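Local coordinates for protein Pre-mRNA-splicing factor SAD1 (Saccharomyces cerevisiae, PDB 4MSX) that promotes the assembly of newly made U4 snRNA into the U4/U6 snRNP and is required for pre-mRNA splicing, at residues V409-H419 / K471-Q481. Numbering follows the deposited sequence.
Sequences VKYRLKANVVH and KETFIQVWEKQ
Arg412 and Glu479 form a hydrogen-bonded antiparallel pair, with Glu479 N 2.8 Å from Arg412 O. Strands 409-419 and 472-480 run antiparallel but twisted, their directions 138° apart. Two classic beta bulges shift the register: Lys414 and Ala415 both face Val477, whose O takes both N-H groups, and Phe474 and Ile475 both face Val417. Leu413 lays CD1 over one face of the Trp478 indole, 3.7 Å from the centroid of its five-membered ring. With CG anti to its carbonyl carbon (chi1 -70°), Trp478 also brings CE3 to 3.3 Å from Leu413 N. Its NE1 donates to Gln476 OE1, near the indole plane. Replacing Trp478 by an alanine removes the indole N-H and would probably open a gap beside Leu413 and leave the Gln476 amide freer to turn. Both strands belong to the mixed sheet of the ubiquitin-specific protease domain, which is catalytically inactive in Sad1. Helix 189-203 packs on Ala415, Val417 and Ile475. On the Trp478 face, Thr473 OG1 donates to Asn416 OD1 at 2.7 Å, in the carbonyl plane, and Gln476 NE2 donates to it from above that plane. Lys414, its chain bent, sets NZ 2.8 Å from Glu479 OE1, a salt bridge from above the carboxylate plane. His419 ND1 donates to Glu472 OE2 at 2.9 Å in a bent bond (135° at the hydrogen), from above the carboxylate plane. Ser438 OG bonds His419 NE2, and Arg393 forms a salt bridge with Glu472 OE1.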
ATOM      1  N   VAL A 409     -24.820  13.809   1.933  1.00 44.14           N
ATOM      2  CA  VAL A 409     -23.463  13.663   2.481  1.00 42.70           C
ATOM      3  C   VAL A 409     -22.502  13.856   1.324  1.00 41.78           C
ATOM      4  O   VAL A 409     -22.645  13.201   0.301  1.00 38.54           O
ATOM      5  CB  VAL A 409     -23.291  12.294   3.119  1.00 47.57           C
ATOM      6  CG1 VAL A 409     -21.859  12.108   3.646  1.00 46.65           C
ATOM      7  CG2 VAL A 409     -24.331  12.110   4.238  1.00 46.18           C
ATOM      8  N   LYS A 410     -21.559  14.779   1.442  1.00 37.00           N
ATOM      9  CA  LYS A 410     -20.645  15.039   0.345  1.00 38.17           C
ATOM     10  C   LYS A 410     -19.334  14.233   0.523  1.00 34.01           C
ATOM     11  O   LYS A 410     -18.829  14.118   1.646  1.00 32.90           O
ATOM     12  CB  LYS A 410     -20.266  16.502   0.313  1.00 42.24           C
ATOM     13  CG  LYS A 410     -21.396  17.406  -0.251  1.00 64.12           C
ATOM     14  CD  LYS A 410     -21.089  18.895  -0.038  1.00 62.49           C
ATOM     15  CE  LYS A 410     -22.359  19.768  -0.230  1.00 91.53           C
ATOM     16  NZ  LYS A 410     -23.478  19.474   0.750  1.00 84.33           N
ATOM     17  N   TYR A 411     -18.779  13.782  -0.600  1.00 33.53           N
ATOM     18  CA  TYR A 411     -17.501  13.032  -0.624  1.00 30.76           C
ATOM     19  C   TYR A 411     -16.585  13.630  -1.687  1.00 33.15           C
ATOM     20  O   TYR A 411     -17.069  14.140  -2.707  1.00 30.76           O
ATOM     21  CB  TYR A 411     -17.807  11.570  -1.041  1.00 30.10           C
ATOM     22  CG  TYR A 411     -18.262  10.723   0.108  1.00 31.11           C
ATOM     23  CD1 TYR A 411     -19.625  10.603   0.429  1.00 31.52           C
ATOM     24  CD2 TYR A 411     -17.331  10.023   0.872  1.00 29.57           C
ATOM     25  CE1 TYR A 411     -20.027   9.820   1.494  1.00 31.76           C
ATOM     26  CE2 TYR A 411     -17.724   9.243   1.922  1.00 30.93           C
ATOM     27  CZ  TYR A 411     -19.063   9.123   2.223  1.00 32.92           C
ATOM     28  OH  TYR A 411     -19.414   8.341   3.284  1.00 28.97           O
ATOM     29  N   ARG A 412     -15.263  13.513  -1.495  1.00 30.50           N
ATOM     30  CA  ARG A 412     -14.324  13.921  -2.525  1.00 31.55           C
ATOM     31  C   ARG A 412     -13.398  12.719  -2.842  1.00 29.17           C
ATOM     32  O   ARG A 412     -13.018  12.015  -1.914  1.00 27.03           O
ATOM     33  CB  ARG A 412     -13.454  15.072  -2.002  1.00 35.51           C
ATOM     34  CG  ARG A 412     -14.284  16.377  -1.958  1.00 59.61           C
ATOM     35  CD  ARG A 412     -13.460  17.650  -1.950  1.00 78.50           C
ATOM     36  NE  ARG A 412     -14.358  18.809  -1.963  1.00102.41           N
ATOM     37  CZ  ARG A 412     -13.966  20.081  -1.994  1.00102.98           C
ATOM     38  NH1 ARG A 412     -12.671  20.389  -2.017  1.00 89.34           N
ATOM     39  NH2 ARG A 412     -14.877  21.051  -2.002  1.00107.07           N
ATOM     40  N   LEU A 413     -13.047  12.565  -4.106  1.00 27.90           N
ATOM     41  CA  LEU A 413     -12.231  11.420  -4.561  1.00 31.27           C
ATOM     42  C   LEU A 413     -10.800  11.612  -4.083  1.00 33.30           C
ATOM     43  O   LEU A 413     -10.235  12.681  -4.276  1.00 27.56           O
ATOM     44  CB  LEU A 413     -12.258  11.360  -6.078  1.00 32.07           C
ATOM     45  CG  LEU A 413     -11.480  10.182  -6.676  1.00 28.31           C
ATOM     46  CD1 LEU A 413     -12.136   8.811  -6.281  1.00 27.09           C
ATOM     47  CD2 LEU A 413     -11.463  10.368  -8.190  1.00 27.42           C
ATOM     48  N   LYS A 414     -10.202  10.569  -3.504  1.00 24.69           N
ATOM     49  CA  LYS A 414      -8.848  10.644  -2.953  0.54 27.82           C
ATOM     50  C   LYS A 414      -7.894   9.634  -3.604  1.00 30.88           C
ATOM     51  O   LYS A 414      -6.691   9.848  -3.628  1.00 26.76           O
ATOM     52  CB  LYS A 414      -8.875  10.361  -1.439  0.54 31.71           C
ATOM     53  CG  LYS A 414      -9.599  11.454  -0.582  0.54 34.62           C
ATOM     54  CD  LYS A 414      -8.768  12.757  -0.458  0.54 36.01           C
ATOM     55  CE  LYS A 414      -7.396  12.511   0.218  0.54 43.53           C
ATOM     56  NZ  LYS A 414      -7.476  11.971   1.615  0.54 46.24           N
ATOM     57  N   ALA A 415      -8.435   8.527  -4.127  1.00 25.38           N
ATOM     58  CA  ALA A 415      -7.574   7.513  -4.750  1.00 24.57           C
ATOM     59  C   ALA A 415      -8.367   6.804  -5.837  1.00 22.28           C
ATOM     60  O   ALA A 415      -9.592   6.585  -5.685  1.00 25.82           O
ATOM     61  CB  ALA A 415      -7.126   6.485  -3.682  1.00 23.68           C
ATOM     62  N   ASN A 416      -7.664   6.439  -6.905  1.00 23.00           N
ATOM     63  CA  ASN A 416      -8.279   5.798  -8.074  1.00 24.82           C
ATOM     64  C   ASN A 416      -7.325   4.686  -8.561  1.00 28.28           C
ATOM     65  O   ASN A 416      -6.202   4.981  -8.951  1.00 28.68           O
ATOM     66  CB  ASN A 416      -8.480   6.874  -9.156  1.00 24.09           C
ATOM     67  CG  ASN A 416      -9.313   6.371 -10.351  1.00 27.90           C
ATOM     68  OD1 ASN A 416     -10.325   5.722 -10.170  1.00 33.17           O
ATOM     69  ND2 ASN A 416      -8.846   6.630 -11.562  1.00 26.34           N
ATOM     70  N   VAL A 417      -7.740   3.419  -8.465  1.00 23.30           N
ATOM     71  CA  VAL A 417      -6.888   2.324  -8.971  1.00 22.09           C
ATOM     72  C   VAL A 417      -7.412   1.993 -10.358  1.00 24.08           C
ATOM     73  O   VAL A 417      -8.597   1.694 -10.518  1.00 25.99           O
ATOM     74  CB  VAL A 417      -6.989   1.118  -8.070  1.00 23.05           C
ATOM     75  CG1 VAL A 417      -6.095  -0.087  -8.597  1.00 24.13           C
ATOM     76  CG2 VAL A 417      -6.473   1.515  -6.636  1.00 22.83           C
ATOM     77  N   VAL A 418      -6.513   1.974 -11.320  1.00 24.29           N
ATOM     78  CA  VAL A 418      -6.864   1.856 -12.720  1.00 25.97           C
ATOM     79  C   VAL A 418      -6.343   0.551 -13.285  1.00 28.20           C
ATOM     80  O   VAL A 418      -5.240   0.076 -12.924  1.00 27.53           O
ATOM     81  CB  VAL A 418      -6.220   3.035 -13.470  1.00 33.66           C
ATOM     82  CG1 VAL A 418      -6.105   2.745 -14.938  1.00 40.41           C
ATOM     83  CG2 VAL A 418      -7.068   4.319 -13.178  1.00 31.49           C
ATOM     84  N   HIS A 419      -7.127  -0.026 -14.193  1.00 24.77           N
ATOM     85  CA  HIS A 419      -6.776  -1.296 -14.797  1.00 26.32           C
ATOM     86  C   HIS A 419      -6.199  -1.023 -16.200  1.00 36.19           C
ATOM     87  O   HIS A 419      -6.769  -0.278 -16.964  1.00 30.62           O
ATOM     88  CB  HIS A 419      -8.025  -2.183 -14.907  1.00 28.96           C
ATOM     89  CG  HIS A 419      -7.766  -3.494 -15.579  1.00 35.19           C
ATOM     90  ND1 HIS A 419      -8.389  -3.862 -16.752  1.00 40.22           N
ATOM     91  CD2 HIS A 419      -6.937  -4.518 -15.253  1.00 31.95           C
ATOM     92  CE1 HIS A 419      -7.961  -5.061 -17.115  1.00 40.26           C
ATOM     93  NE2 HIS A 419      -7.085  -5.484 -16.220  1.00 34.68           N
ATOM     94  N   LYS A 471      -9.301   6.654 -17.986  1.00 32.81           N
ATOM     95  CA  LYS A 471      -8.729   5.294 -17.838  1.00 30.71           C
ATOM     96  C   LYS A 471      -9.726   4.397 -17.131  1.00 29.15           C
ATOM     97  O   LYS A 471     -10.690   4.894 -16.481  1.00 31.68           O
ATOM     98  CB  LYS A 471      -7.427   5.385 -17.004  1.00 36.87           C
ATOM     99  CG  LYS A 471      -6.348   6.171 -17.739  1.00 48.92           C
ATOM    100  CD  LYS A 471      -4.945   5.892 -17.194  1.00 57.62           C
ATOM    101  CE  LYS A 471      -3.867   6.603 -18.029  1.00 71.05           C
ATOM    102  NZ  LYS A 471      -2.486   6.578 -17.393  1.00 56.87           N
ATOM    103  N   GLU A 472      -9.490   3.092 -17.195  1.00 30.52           N
ATOM    104  CA  GLU A 472     -10.481   2.166 -16.668  1.00 31.34           C
ATOM    105  C   GLU A 472     -10.411   2.039 -15.127  1.00 33.05           C
ATOM    106  O   GLU A 472      -9.607   1.233 -14.612  1.00 30.85           O
ATOM    107  CB  GLU A 472     -10.242   0.818 -17.290  1.00 27.72           C
ATOM    108  CG  GLU A 472     -11.368  -0.175 -17.053  1.00 32.94           C
ATOM    109  CD  GLU A 472     -11.071  -1.566 -17.624  1.00 42.79           C
ATOM    110  OE1 GLU A 472     -10.962  -1.693 -18.863  1.00 42.17           O
ATOM    111  OE2 GLU A 472     -10.951  -2.547 -16.839  1.00 38.64           O
ATOM    112  N   THR A 473     -11.282   2.767 -14.432  1.00 29.79           N
ATOM    113  CA  THR A 473     -11.320   2.753 -12.972  1.00 27.41           C
ATOM    114  C   THR A 473     -11.811   1.385 -12.464  1.00 27.24           C
ATOM    115  O   THR A 473     -12.754   0.762 -13.018  1.00 23.63           O
ATOM    116  CB  THR A 473     -12.186   3.913 -12.385  1.00 29.24           C
ATOM    117  OG1 THR A 473     -12.089   3.862 -10.967  1.00 26.63           O
ATOM    118  CG2 THR A 473     -13.695   3.772 -12.800  1.00 26.07           C
ATOM    119  N   PHE A 474     -11.135   0.872 -11.438  1.00 24.75           N
ATOM    120  CA  PHE A 474     -11.505  -0.422 -10.851  1.00 21.38           C
ATOM    121  C   PHE A 474     -11.900  -0.250  -9.374  1.00 25.04           C
ATOM    122  O   PHE A 474     -12.899  -0.809  -8.929  1.00 25.04           O
ATOM    123  CB  PHE A 474     -10.295  -1.381 -10.945  1.00 23.16           C
ATOM    124  CG  PHE A 474     -10.559  -2.761 -10.394  1.00 26.99           C
ATOM    125  CD1 PHE A 474     -11.473  -3.614 -11.011  1.00 27.89           C
ATOM    126  CD2 PHE A 474      -9.839  -3.228  -9.287  1.00 26.41           C
ATOM    127  CE1 PHE A 474     -11.709  -4.890 -10.514  1.00 29.76           C
ATOM    128  CE2 PHE A 474     -10.074  -4.518  -8.786  1.00 25.88           C
ATOM    129  CZ  PHE A 474     -10.983  -5.353  -9.390  1.00 23.97           C
ATOM    130  N   ILE A 475     -11.069   0.465  -8.595  1.00 22.31           N
ATOM    131  CA  ILE A 475     -11.377   0.769  -7.213  0.60 22.23           C
ATOM    132  C   ILE A 475     -11.161   2.254  -6.945  1.00 23.16           C
ATOM    133  O   ILE A 475     -10.202   2.840  -7.437  1.00 26.66           O
ATOM    134  CB  ILE A 475     -10.391  -0.007  -6.239  0.60 24.23           C
ATOM    135  CG1 ILE A 475     -10.895  -1.418  -6.001  0.60 27.81           C
ATOM    136  CG2 ILE A 475     -10.250   0.736  -4.895  0.60 26.88           C
ATOM    137  CD1 ILE A 475      -9.797  -2.289  -5.376  0.60 28.49           C
ATOM    138  N   GLN A 476     -12.026   2.845  -6.144  1.00 22.11           N
ATOM    139  CA  GLN A 476     -11.836   4.250  -5.759  1.00 19.91           C
ATOM    140  C   GLN A 476     -12.022   4.401  -4.290  1.00 23.32           C
ATOM    141  O   GLN A 476     -12.829   3.700  -3.692  1.00 26.13           O
ATOM    142  CB  GLN A 476     -12.908   5.203  -6.419  1.00 23.93           C
ATOM    143  CG  GLN A 476     -12.674   5.298  -7.926  1.00 25.78           C
ATOM    144  CD  GLN A 476     -13.721   6.166  -8.607  1.00 31.53           C
ATOM    145  OE1 GLN A 476     -14.845   6.355  -8.075  1.00 28.24           O
ATOM    146  NE2 GLN A 476     -13.345   6.735  -9.750  1.00 30.74           N
ATOM    147  N   VAL A 477     -11.345   5.408  -3.736  1.00 23.74           N
ATOM    148  CA  VAL A 477     -11.530   5.702  -2.312  1.00 21.82           C
ATOM    149  C   VAL A 477     -12.035   7.146  -2.267  1.00 24.67           C
ATOM    150  O   VAL A 477     -11.403   8.016  -2.841  1.00 26.01           O
ATOM    151  CB  VAL A 477     -10.220   5.635  -1.496  1.00 24.20           C
ATOM    152  CG1 VAL A 477     -10.455   6.083  -0.030  1.00 21.75           C
ATOM    153  CG2 VAL A 477      -9.630   4.181  -1.504  1.00 22.87           C
ATOM    154  N   TRP A 478     -13.189   7.333  -1.644  1.00 26.76           N
ATOM    155  CA  TRP A 478     -13.817   8.674  -1.496  1.00 26.81           C
ATOM    156  C   TRP A 478     -13.805   9.039  -0.027  1.00 30.48           C
ATOM    157  O   TRP A 478     -14.040   8.166   0.837  1.00 28.86           O
ATOM    158  CB  TRP A 478     -15.269   8.622  -1.991  1.00 24.02           C
ATOM    159  CG  TRP A 478     -15.367   8.458  -3.473  1.00 23.78           C
ATOM    160  CD1 TRP A 478     -15.202   7.283  -4.178  1.00 26.49           C
ATOM    161  CD2 TRP A 478     -15.604   9.482  -4.456  1.00 27.70           C
ATOM    162  NE1 TRP A 478     -15.339   7.527  -5.522  1.00 30.42           N
ATOM    163  CE2 TRP A 478     -15.620   8.857  -5.715  1.00 31.32           C
ATOM    164  CE3 TRP A 478     -15.877  10.874  -4.383  1.00 30.08           C
ATOM    165  CZ2 TRP A 478     -15.841   9.569  -6.919  1.00 30.04           C
ATOM    166  CZ3 TRP A 478     -16.103  11.571  -5.569  1.00 29.02           C
ATOM    167  CH2 TRP A 478     -16.076  10.917  -6.814  1.00 28.49           C
ATOM    168  N   GLU A 479     -13.564  10.326   0.281  1.00 26.71           N
ATOM    169  CA  GLU A 479     -13.454  10.729   1.665  1.00 27.32           C
ATOM    170  C   GLU A 479     -14.573  11.755   1.991  1.00 30.53           C
ATOM    171  O   GLU A 479     -14.819  12.691   1.216  1.00 29.02           O
ATOM    172  CB  GLU A 479     -12.107  11.414   1.947  1.00 31.11           C
ATOM    173  CG  GLU A 479     -11.996  11.848   3.405  1.00 39.76           C
ATOM    174  CD  GLU A 479     -10.587  12.338   3.809  1.00 47.58           C
ATOM    175  OE1 GLU A 479      -9.796  12.764   2.913  1.00 43.71           O
ATOM    176  OE2 GLU A 479     -10.288  12.291   5.032  1.00 52.76           O
ATOM    177  N   LYS A 480     -15.241  11.518   3.097  1.00 30.90           N
ATOM    178  CA  LYS A 480     -16.444  12.284   3.450  1.00 38.63           C
ATOM    179  C   LYS A 480     -16.001  13.694   3.855  1.00 37.13           C
ATOM    180  O   LYS A 480     -14.962  13.863   4.503  1.00 36.95           O
ATOM    181  CB  LYS A 480     -17.212  11.576   4.578  1.00 34.51           C
ATOM    182  CG  LYS A 480     -18.393  12.369   5.185  1.00 41.32           C
ATOM    183  CD  LYS A 480     -19.483  11.419   5.678  1.00 46.02           C
ATOM    184  CE  LYS A 480     -19.174  10.792   6.985  1.00 47.06           C
ATOM    185  NZ  LYS A 480     -20.230   9.800   7.362  1.00 43.75           N
ATOM    186  N   GLN A 481     -16.727  14.695   3.373  1.00 45.50           N
ATOM    187  CA  GLN A 481     -16.419  16.093   3.698  1.00 58.49           C
ATOM    188  C   GLN A 481     -17.342  16.585   4.798  1.00 57.72           C
ATOM    189  O   GLN A 481     -18.522  16.198   4.839  1.00 53.59           O
ATOM    190  CB  GLN A 481     -16.642  16.986   2.473  1.00 52.88           C
ATOM    191  CG  GLN A 481     -15.876  16.536   1.270  1.00 53.88           C
ATOM    192  CD  GLN A 481     -14.383  16.491   1.557  1.00 75.98           C
ATOM    193  OE1 GLN A 481     -13.738  17.543   1.636  1.00 62.66           O
ATOM    194  NE2 GLN A 481     -13.821  15.266   1.735  1.00 53.06           N
TER
HETATM  195  O   HOH W   1     -21.354  16.053   3.935  1.00 58.28           O
HETATM  196  O   HOH W   2     -10.215   6.253 -14.026  1.00 29.22           O
HETATM  197  O   HOH W   3      -7.133   2.032 -18.442  1.00 43.45           O
HETATM  198  O   HOH W   4      -8.094  -1.232 -19.456  1.00 47.12           O